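Local structure of YdhT protein (Bacillus subtilis, 3CBW) at residues N16-M27 with T212-I221. The protein catalyses the random endo-hydrolysis of beta-1,4-mannosidic linkages in mannan, galactomannan and glucomannan, and takes part in glucomannan degradation. The protein carries 3 engineered substitutions. Residues are numbered along the deposited sequence; the frame is centred on the assembly and turned at random.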
loop_
_atom_site.group_PDB
_atom_site.type_symbol
_atom_site.label_atom_id
_atom_site.label_comp_id
_atom_site.label_asym_id
_atom_site.label_seq_id
_atom_site.Cartn_x
_atom_site.Cartn_y
_atom_site.Cartn_z
ATOM N N ASN A 16 -10.016 -11.753 5.882
ATOM C CA ASN A 16 -11.169 -12.233 5.129
ATOM C C ASN A 16 -11.284 -13.751 5.300
ATOM O O ASN A 16 -10.414 -14.488 4.834
ATOM C CB ASN A 16 -10.987 -11.866 3.661
ATOM C CG ASN A 16 -12.079 -12.425 2.777
ATOM O OD1 ASN A 16 -13.022 -13.057 3.244
ATOM N ND2 ASN A 16 -11.985 -12.151 1.494
ATOM N N PRO A 17 -12.371 -14.233 5.948
ATOM C CA PRO A 17 -12.478 -15.671 6.224
ATOM C C PRO A 17 -12.602 -16.534 4.969
ATOM O O PRO A 17 -12.356 -17.729 5.022
ATOM C CB PRO A 17 -13.750 -15.778 7.083
ATOM C CG PRO A 17 -14.544 -14.606 6.749
ATOM C CD PRO A 17 -13.550 -13.498 6.444
ATOM N N ASN A 18 -12.974 -15.923 3.855
ATOM C CA ASN A 18 -13.159 -16.633 2.598
ATOM C C ASN A 18 -12.028 -16.394 1.617
ATOM O O ASN A 18 -12.183 -16.621 0.421
ATOM C CB ASN A 18 -14.507 -16.253 1.999
ATOM C CG ASN A 18 -15.653 -16.652 2.895
ATOM O OD1 ASN A 18 -16.421 -15.803 3.362
ATOM N ND2 ASN A 18 -15.734 -17.933 3.204
ATOM N N ALA A 19 -10.878 -15.957 2.119
ATOM C CA ALA A 19 -9.719 -15.731 1.266
ATOM C C ALA A 19 -9.354 -16.980 0.471
ATOM O O ALA A 19 -9.414 -18.108 0.982
ATOM C CB ALA A 19 -8.538 -15.283 2.105
ATOM N N GLN A 20 -8.980 -16.767 -0.784
ATOM C CA GLN A 20 -8.472 -17.825 -1.658
ATOM C C GLN A 20 -7.234 -18.480 -1.050
ATOM O O GLN A 20 -6.459 -17.831 -0.326
ATOM C CB GLN A 20 -8.106 -17.240 -3.022
ATOM C CG GLN A 20 -9.291 -16.735 -3.834
ATOM C CD GLN A 20 -8.905 -16.256 -5.223
ATOM O OE1 GLN A 20 -7.790 -15.792 -5.456
ATOM N NE2 GLN A 20 -9.843 -16.356 -6.155
ATOM N N GLN A 21 -7.033 -19.760 -1.371
ATOM C CA GLN A 21 -5.900 -20.505 -0.829
ATOM C C GLN A 21 -4.572 -19.812 -1.107
ATOM O O GLN A 21 -3.735 -19.736 -0.228
ATOM C CB GLN A 21 -5.873 -21.948 -1.354
ATOM C CG GLN A 21 -4.750 -22.810 -0.757
ATOM C CD GLN A 21 -4.792 -22.877 0.759
ATOM O OE1 GLN A 21 -5.754 -23.377 1.345
ATOM N NE2 GLN A 21 -3.752 -22.373 1.402
ATOM N N THR A 22 -4.379 -19.291 -2.313
ATOM C CA THR A 22 -3.100 -18.664 -2.622
ATOM C C THR A 22 -2.856 -17.436 -1.742
ATOM O O THR A 22 -1.724 -17.208 -1.273
ATOM C CB THR A 22 -3.014 -18.295 -4.096
ATOM O OG1 THR A 22 -3.063 -19.497 -4.865
ATOM C CG2 THR A 22 -1.727 -17.563 -4.409
ATOM N N THR A 23 -3.912 -16.663 -1.513
ATOM C CA THR A 23 -3.841 -15.504 -0.638
ATOM C C THR A 23 -3.550 -15.919 0.801
ATOM O O THR A 23 -2.737 -15.294 1.477
ATOM C CB THR A 23 -5.111 -14.661 -0.770
ATOM O OG1 THR A 23 -5.134 -14.094 -2.087
ATOM C CG2 THR A 23 -5.140 -13.532 0.242
ATOM N N LYS A 24 -4.189 -16.983 1.277
ATOM C CA LYS A 24 -3.875 -17.527 2.606
ATOM C C LYS A 24 -2.406 -17.922 2.720
ATOM O O LYS A 24 -1.751 -17.603 3.711
ATOM C CB LYS A 24 -4.769 -18.731 2.922
ATOM C CG LYS A 24 -6.244 -18.380 3.062
ATOM C CD LYS A 24 -7.094 -19.579 3.468
ATOM C CE LYS A 24 -7.094 -19.778 4.970
ATOM N NZ LYS A 24 -7.895 -20.959 5.391
ATOM N N THR A 25 -1.896 -18.619 1.713
ATOM C CA THR A 25 -0.509 -19.066 1.725
ATOM C C THR A 25 0.454 -17.885 1.749
ATOM O O THR A 25 1.372 -17.838 2.565
ATOM C CB THR A 25 -0.242 -19.963 0.523
ATOM O OG1 THR A 25 -1.018 -21.151 0.690
ATOM C CG2 THR A 25 1.226 -20.321 0.421
ATOM N N VAL A 26 0.224 -16.917 0.872
ATOM C CA VAL A 26 1.083 -15.745 0.803
ATOM C C VAL A 26 1.045 -14.969 2.120
ATOM O O VAL A 26 2.089 -14.526 2.604
ATOM C CB VAL A 26 0.697 -14.852 -0.396
ATOM C CG1 VAL A 26 1.307 -13.450 -0.289
ATOM C CG2 VAL A 26 1.111 -15.532 -1.691
ATOM N N MET A 27 -0.135 -14.813 2.718
ATOM C CA MET A 27 -0.215 -14.058 3.961
ATOM C C MET A 27 0.589 -14.737 5.072
ATOM O O MET A 27 1.331 -14.076 5.808
ATOM C CB MET A 27 -1.672 -13.879 4.404
ATOM C CG MET A 27 -1.816 -12.967 5.612
ATOM S SD MET A 27 -1.295 -11.224 5.321
ATOM C CE MET A 27 -0.130 -11.006 6.692
ATOM N N THR A 212 -15.202 -6.853 0.223
ATOM C CA THR A 212 -15.213 -8.219 0.729
ATOM C C THR A 212 -16.603 -8.844 0.621
ATOM O O THR A 212 -16.747 -9.963 0.126
ATOM C CB THR A 212 -14.706 -8.242 2.184
ATOM O OG1 THR A 212 -13.420 -7.614 2.234
ATOM C CG2 THR A 212 -14.603 -9.653 2.717
ATOM N N ASP A 213 -17.623 -8.121 1.076
ATOM C CA ASP A 213 -18.960 -8.707 1.161
ATOM C C ASP A 213 -19.786 -8.405 -0.082
ATOM O O ASP A 213 -20.213 -9.329 -0.770
ATOM C CB ASP A 213 -19.644 -8.245 2.443
ATOM C CG ASP A 213 -18.917 -8.731 3.679
ATOM O OD1 ASP A 213 -18.370 -9.859 3.648
ATOM O OD2 ASP A 213 -18.891 -7.987 4.677
ATOM N N THR A 214 -19.976 -7.139 -0.415
ATOM C CA THR A 214 -20.769 -6.791 -1.605
ATOM C C THR A 214 -20.167 -7.397 -2.865
ATOM O O THR A 214 -20.897 -7.913 -3.722
ATOM C CB THR A 214 -20.898 -5.263 -1.754
ATOM O OG1 THR A 214 -21.425 -4.716 -0.540
ATOM C CG2 THR A 214 -21.797 -4.873 -2.940
ATOM N N ARG A 215 -18.840 -7.362 -2.966
ATOM C CA ARG A 215 -18.169 -7.746 -4.195
ATOM C C ARG A 215 -17.432 -9.080 -4.129
ATOM O O ARG A 215 -16.908 -9.553 -5.140
ATOM C CB ARG A 215 -17.264 -6.609 -4.674
ATOM C CG ARG A 215 -18.049 -5.319 -4.984
ATOM C CD ARG A 215 -19.061 -5.500 -6.156
ATOM N NE ARG A 215 -18.337 -6.009 -7.314
ATOM C CZ ARG A 215 -18.011 -5.302 -8.396
ATOM N NH1 ARG A 215 -18.420 -4.053 -8.561
ATOM N NH2 ARG A 215 -17.274 -5.862 -9.332
ATOM N N GLY A 216 -17.399 -9.699 -2.952
ATOM C CA GLY A 216 -16.845 -11.045 -2.795
ATOM C C GLY A 216 -15.374 -11.181 -3.146
ATOM O O GLY A 216 -14.919 -12.248 -3.558
ATOM N N LEU A 217 -14.606 -10.110 -2.962
ATOM C CA LEU A 217 -13.204 -10.116 -3.387
ATOM C C LEU A 217 -12.315 -10.839 -2.374
ATOM O O LEU A 217 -12.076 -10.338 -1.279
ATOM C CB LEU A 217 -12.716 -8.698 -3.683
ATOM C CG LEU A 217 -13.464 -7.996 -4.825
ATOM C CD1 LEU A 217 -13.128 -6.527 -4.860
ATOM C CD2 LEU A 217 -13.193 -8.603 -6.199
ATOM N N ASP A 218 -11.838 -12.023 -2.755
ATOM C CA ASP A 218 -11.214 -12.975 -1.830
ATOM C C ASP A 218 -9.696 -13.107 -2.002
ATOM O O ASP A 218 -9.090 -14.002 -1.423
ATOM C CB ASP A 218 -11.919 -14.347 -1.944
ATOM C CG ASP A 218 -13.342 -14.323 -1.424
ATOM O OD1 ASP A 218 -13.642 -13.503 -0.536
ATOM O OD2 ASP A 218 -14.151 -15.146 -1.915
ATOM N N HIS A 219 -9.098 -12.173 -2.731
ATOM C CA HIS A 219 -7.672 -12.198 -3.043
ATOM C C HIS A 219 -6.956 -10.976 -2.461
ATOM O O HIS A 219 -5.810 -10.722 -2.811
ATOM C CB HIS A 219 -7.482 -12.256 -4.560
ATOM C CG HIS A 219 -7.998 -11.047 -5.277
ATOM N ND1 HIS A 219 -9.189 -10.431 -4.940
ATOM C CD2 HIS A 219 -7.463 -10.315 -6.285
ATOM C CE1 HIS A 219 -9.370 -9.381 -5.727
ATOM N NE2 HIS A 219 -8.341 -9.293 -6.553
ATOM N N LEU A 220 -7.622 -10.229 -1.583
ATOM C CA LEU A 220 -7.058 -8.985 -1.051
ATOM C C LEU A 220 -6.436 -9.160 0.321
ATOM O O LEU A 220 -6.995 -9.812 1.209
ATOM C CB LEU A 220 -8.132 -7.893 -0.959
ATOM C CG LEU A 220 -8.909 -7.581 -2.241
ATOM C CD1 LEU A 220 -9.925 -6.481 -2.017
ATOM C CD2 LEU A 220 -7.946 -7.209 -3.378
ATOM N N ILE A 221 -5.254 -8.567 0.460
ATOM C CA ILE A 221 -4.533 -8.464 1.728
ATOM C C ILE A 221 -4.572 -6.983 2.078
ATOM O O ILE A 221 -4.103 -6.146 1.314
ATOM C CB ILE A 221 -3.090 -8.981 1.564
ATOM C CG1 ILE A 221 -3.105 -10.496 1.287
ATOM C CG2 ILE A 221 -2.244 -8.653 2.799
ATOM C CD1 ILE A 221 -1.745 -11.087 0.957
HETATM O O HOH W 1 -7.836 -10.499 4.076
HETATM O O HOH W 2 -9.586 -10.735 0.694
#
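Asn16 turns CG anti to its own N (chi1 175°), and Asp218 sets CG anti to its carbonyl carbon (chi1 -68°); the two side chains then cross at about a right angle, bringing the amide to the carboxylate. Asn16 ND2 donates to Asp218 OD1 at 2.9 Å, a fairly straight bond (161°). The acceptor lies close to the plane of the Asn16 amide, and the bond meets Asp218 OD1 on the anti side of the carboxylate. A water 2.9 Å from Asn16 ND2 accepts a second bond from it and donates to the backbone oxygens of Leu217 and Leu220. Asn16 OD1 accepts from Asn18 N, 2.9 Å away, from above the carbonyl plane, closing an Asx turn. The methyl CG2 of Thr212 packs against Asn16 CG at 3.7 Å. An alanine in place of Asn16 would probably leave Asp218 OD1 without this donor and the Asx turn without its acceptor.

Gln20, the N-cap residue of helix 21-32, gives its backbone N to Asp218 O at 2.8 Å. Outside the two segments, Glu163 of helix 143-163 accepts from Asp218 N. Further along the helix, the side chains of Thr23 and Ile221 slide past each other in opposite directions, with Thr23 CG2 3.8 Å from Ile221 CG1. Met27 SD meets Ile221 CG2 at 3.7 Å, and Val26 CG1 touches Ile221 CD1 more loosely.

The contact seats the first helix of this TIM-barrel enzyme against the link from helix 194-214 to barrel strand 220-224, away from the predicted catalytic and substrate-binding residues. Its chemistry is divided: amide, carboxylate, backbone and water bonds fix the loop before the helix, while apolar packing holds the helix itself to the strand.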